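Side-chain contact in phytase (Debaryomyces castellii, PDB 2GFI), which hydrolyses phytate (inositol hexakisphosphate), releasing phosphate preferentially from the 3-position, as a glycoprotein of the histidine acid phosphatase family: residues A[313-318]-A[442-447]. Numbering follows the deposited sequence.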
ATOM      1  N   SER A 313       6.350  29.919  23.978  1.00 26.01           N
ATOM      2  CA  SER A 313       5.524  29.671  22.801  1.00 26.40           C
ATOM      3  C   SER A 313       4.279  30.558  22.754  1.00 26.76           C
ATOM      4  O   SER A 313       3.900  31.060  21.690  1.00 25.93           O
ATOM      5  CB  SER A 313       5.127  28.182  22.735  1.00 26.20           C
ATOM      6  OG  SER A 313       3.885  28.006  22.080  1.00 24.99           O
ATOM      7  N   LEU A 314       3.633  30.719  23.907  1.00 27.98           N
ATOM      8  CA  LEU A 314       2.453  31.583  24.007  1.00 28.72           C
ATOM      9  C   LEU A 314       2.820  33.055  23.799  1.00 29.98           C
ATOM     10  O   LEU A 314       2.112  33.755  23.074  1.00 30.62           O
ATOM     11  CB  LEU A 314       1.714  31.372  25.336  1.00 28.87           C
ATOM     12  CG  LEU A 314       0.517  32.319  25.531  1.00 28.54           C
ATOM     13  CD1 LEU A 314      -0.596  31.976  24.570  1.00 27.51           C
ATOM     14  CD2 LEU A 314       0.029  32.324  26.976  1.00 28.31           C
ATOM     15  N   GLU A 315       3.923  33.514  24.403  1.00 31.22           N
ATOM     16  CA  GLU A 315       4.451  34.853  24.132  1.00 33.77           C
ATOM     17  C   GLU A 315       4.651  35.046  22.635  1.00 32.29           C
ATOM     18  O   GLU A 315       4.298  36.092  22.099  1.00 32.73           O
ATOM     19  CB  GLU A 315       5.779  35.127  24.863  1.00 33.11           C
ATOM     20  CG  GLU A 315       5.642  35.208  26.365  1.00 37.83           C
ATOM     21  CD  GLU A 315       6.950  35.578  27.052  1.00 39.49           C
ATOM     22  OE1 GLU A 315       7.720  36.409  26.469  1.00 47.76           O
ATOM     23  OE2 GLU A 315       7.211  35.055  28.175  1.00 46.64           O
ATOM     24  N   LEU A 316       5.189  34.039  21.953  1.00 31.59           N
ATOM     25  CA  LEU A 316       5.347  34.140  20.502  1.00 30.68           C
ATOM     26  C   LEU A 316       4.022  34.261  19.761  1.00 30.28           C
ATOM     27  O   LEU A 316       3.919  35.023  18.809  1.00 29.90           O
ATOM     28  CB  LEU A 316       6.174  32.975  19.940  1.00 30.42           C
ATOM     29  CG  LEU A 316       7.658  32.911  20.356  1.00 29.99           C
ATOM     30  CD1 LEU A 316       8.279  31.587  19.985  1.00 26.85           C
ATOM     31  CD2 LEU A 316       8.394  34.029  19.668  1.00 30.54           C
ATOM     32  N   LEU A 317       3.012  33.505  20.183  1.00 30.54           N
ATOM     33  CA  LEU A 317       1.715  33.502  19.463  1.00 31.16           C
ATOM     34  C   LEU A 317       0.974  34.818  19.684  1.00 32.16           C
ATOM     35  O   LEU A 317       0.229  35.276  18.820  1.00 31.21           O
ATOM     36  CB  LEU A 317       0.826  32.337  19.905  1.00 29.98           C
ATOM     37  CG  LEU A 317       1.346  30.932  19.588  1.00 29.21           C
ATOM     38  CD1 LEU A 317       0.762  29.933  20.583  1.00 25.35           C
ATOM     39  CD2 LEU A 317       1.075  30.548  18.131  1.00 26.11           C
ATOM     40  N   ASN A 318       1.187  35.387  20.878  1.00 33.95           N
ATOM     41  CA  ASN A 318       0.546  36.616  21.291  1.00 35.52           C
ATOM     42  C   ASN A 318       1.136  37.805  20.596  1.00 36.98           C
ATOM     43  O   ASN A 318       0.478  38.798  20.439  1.00 37.25           O
ATOM     44  CB  ASN A 318       0.598  36.784  22.810  1.00 34.53           C
ATOM     45  CG  ASN A 318      -0.498  36.014  23.499  1.00 33.38           C
ATOM     46  OD1 ASN A 318      -0.414  35.705  24.691  1.00 33.32           O
ATOM     47  ND2 ASN A 318      -1.541  35.695  22.758  1.00 31.33           N
ATOM     48  N   PHE A 442      15.578  33.531  24.772  1.00 31.34           N
ATOM     49  CA  PHE A 442      16.419  33.296  23.582  1.00 31.73           C
ATOM     50  C   PHE A 442      15.688  33.547  22.250  1.00 32.35           C
ATOM     51  O   PHE A 442      16.332  33.897  21.278  1.00 32.12           O
ATOM     52  CB  PHE A 442      17.172  31.933  23.624  1.00 31.93           C
ATOM     53  CG  PHE A 442      16.267  30.719  23.605  1.00 31.84           C
ATOM     54  CD1 PHE A 442      15.650  30.309  22.424  1.00 31.05           C
ATOM     55  CD2 PHE A 442      16.009  30.012  24.780  1.00 31.88           C
ATOM     56  CE1 PHE A 442      14.806  29.206  22.412  1.00 30.44           C
ATOM     57  CE2 PHE A 442      15.146  28.900  24.789  1.00 33.89           C
ATOM     58  CZ  PHE A 442      14.542  28.501  23.583  1.00 31.89           C
ATOM     59  N   TYR A 443      14.359  33.379  22.192  1.00 33.23           N
ATOM     60  CA  TYR A 443      13.627  33.684  20.937  1.00 33.95           C
ATOM     61  C   TYR A 443      13.637  35.186  20.598  1.00 35.16           C
ATOM     62  O   TYR A 443      13.457  35.564  19.426  1.00 34.87           O
ATOM     63  CB  TYR A 443      12.172  33.153  20.907  1.00 33.47           C
ATOM     64  CG  TYR A 443      12.009  31.645  21.045  1.00 31.89           C
ATOM     65  CD1 TYR A 443      12.438  30.780  20.040  1.00 30.43           C
ATOM     66  CD2 TYR A 443      11.410  31.090  22.181  1.00 31.49           C
ATOM     67  CE1 TYR A 443      12.288  29.410  20.164  1.00 29.69           C
ATOM     68  CE2 TYR A 443      11.265  29.709  22.321  1.00 30.54           C
ATOM     69  CZ  TYR A 443      11.708  28.882  21.307  1.00 30.97           C
ATOM     70  OH  TYR A 443      11.586  27.525  21.430  1.00 30.83           O
ATOM     71  N   TRP A 444      13.851  36.030  21.612  1.00 36.15           N
ATOM     72  CA  TRP A 444      13.843  37.479  21.420  1.00 37.31           C
ATOM     73  C   TRP A 444      15.216  38.164  21.509  1.00 38.11           C
ATOM     74  O   TRP A 444      15.489  39.139  20.799  1.00 39.18           O
ATOM     75  CB  TRP A 444      12.844  38.116  22.392  1.00 37.45           C
ATOM     76  CG  TRP A 444      11.496  37.516  22.207  1.00 36.87           C
ATOM     77  CD1 TRP A 444      10.560  37.858  21.262  1.00 36.14           C
ATOM     78  CD2 TRP A 444      10.936  36.439  22.956  1.00 36.30           C
ATOM     79  NE1 TRP A 444       9.441  37.059  21.390  1.00 35.92           N
ATOM     80  CE2 TRP A 444       9.647  36.176  22.422  1.00 37.11           C
ATOM     81  CE3 TRP A 444      11.385  35.667  24.031  1.00 34.85           C
ATOM     82  CZ2 TRP A 444       8.817  35.167  22.923  1.00 35.53           C
ATOM     83  CZ3 TRP A 444      10.566  34.677  24.518  1.00 36.91           C
ATOM     84  CH2 TRP A 444       9.288  34.433  23.964  1.00 35.45           C
ATOM     85  N   ASP A 445      16.095  37.658  22.353  1.00 38.54           N
ATOM     86  CA  ASP A 445      17.361  38.337  22.564  1.00 38.67           C
ATOM     87  C   ASP A 445      18.517  37.664  21.863  1.00 38.77           C
ATOM     88  O   ASP A 445      19.671  37.947  22.186  1.00 39.12           O
ATOM     89  CB  ASP A 445      17.646  38.446  24.062  1.00 39.08           C
ATOM     90  CG  ASP A 445      17.887  37.093  24.732  1.00 39.92           C
ATOM     91  OD1 ASP A 445      18.097  36.055  24.033  1.00 40.74           O
ATOM     92  OD2 ASP A 445      17.894  36.982  25.971  1.00 39.57           O
ATOM     93  N   TYR A 446      18.219  36.759  20.927  1.00 38.64           N
ATOM     94  CA  TYR A 446      19.258  35.979  20.236  1.00 38.62           C
ATOM     95  C   TYR A 446      20.103  36.827  19.266  1.00 40.06           C
ATOM     96  O   TYR A 446      21.206  36.419  18.844  1.00 39.55           O
ATOM     97  CB  TYR A 446      18.664  34.762  19.503  1.00 36.89           C
ATOM     98  CG  TYR A 446      17.867  35.113  18.258  1.00 34.67           C
ATOM     99  CD1 TYR A 446      18.483  35.251  17.009  1.00 32.07           C
ATOM    100  CD2 TYR A 446      16.495  35.308  18.336  1.00 32.96           C
ATOM    101  CE1 TYR A 446      17.738  35.577  15.878  1.00 31.91           C
ATOM    102  CE2 TYR A 446      15.747  35.620  17.220  1.00 31.88           C
ATOM    103  CZ  TYR A 446      16.359  35.769  16.007  1.00 32.85           C
ATOM    104  OH  TYR A 446      15.560  36.120  14.932  1.00 34.32           O
ATOM    105  N   GLU A 447      19.576  37.984  18.878  1.00 41.66           N
ATOM    106  CA  GLU A 447      20.363  38.887  18.067  1.00 44.68           C
ATOM    107  C   GLU A 447      21.322  39.763  18.886  1.00 44.34           C
ATOM    108  O   GLU A 447      22.244  40.341  18.327  1.00 44.88           O
ATOM    109  CB  GLU A 447      19.488  39.673  17.099  1.00 44.66           C
ATOM    110  CG  GLU A 447      19.319  38.933  15.763  1.00 46.99           C
ATOM    111  CD  GLU A 447      18.281  39.556  14.827  1.00 47.15           C
ATOM    112  OE1 GLU A 447      17.317  40.253  15.277  1.00 52.03           O
ATOM    113  OE2 GLU A 447      18.422  39.328  13.601  1.00 54.77           O
TER
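Leu316 reaches from helix 302-318 to both Tyr443 and Trp444, and its branches divide the work. Beyond CB, its CG stands anti to the carbonyl carbon (chi1 -66°), already 3.6 Å from CZ2 of Trp444. At the fork, CD1 turns to Tyr443: it lies 4.0 Å from the ring centroid, 18° off the normal, which meets the geometry of a CH-pi contact over the face. CE1 of Phe442 covers the opposite face. CD2 of Leu316 takes the other direction and comes obliquely to the indole, 3.5 Å from CZ2 of Trp444, with NE1 almost as near. The benzo ring of the same indole also meets Glu315, whose CB is 3.6 Å from CZ2 of Trp444. The Glu315 carboxylate lies nearly parallel to the ring, 12° between planes, with OE1 of Glu315 over one face at 3.6 Å from CH2 of Trp444. With an alanine here instead of the indole of Trp444, CD2 of Leu316 and CB of Glu315 would probably lose their aromatic neighbour, opening a gap between the two segments. Beyond the contact, Tyr443 OH is hydrogen-bonded to Ser329 OG, and Leu316 also touches Gln63 and Gln65 of strand 59-69. The short, weakly bonded helix 442-445 thus packs through Tyr443 and Trp444 against a helix flanking the central sheet of the histidine acid phosphatase fold, away from the predicted catalytic residues.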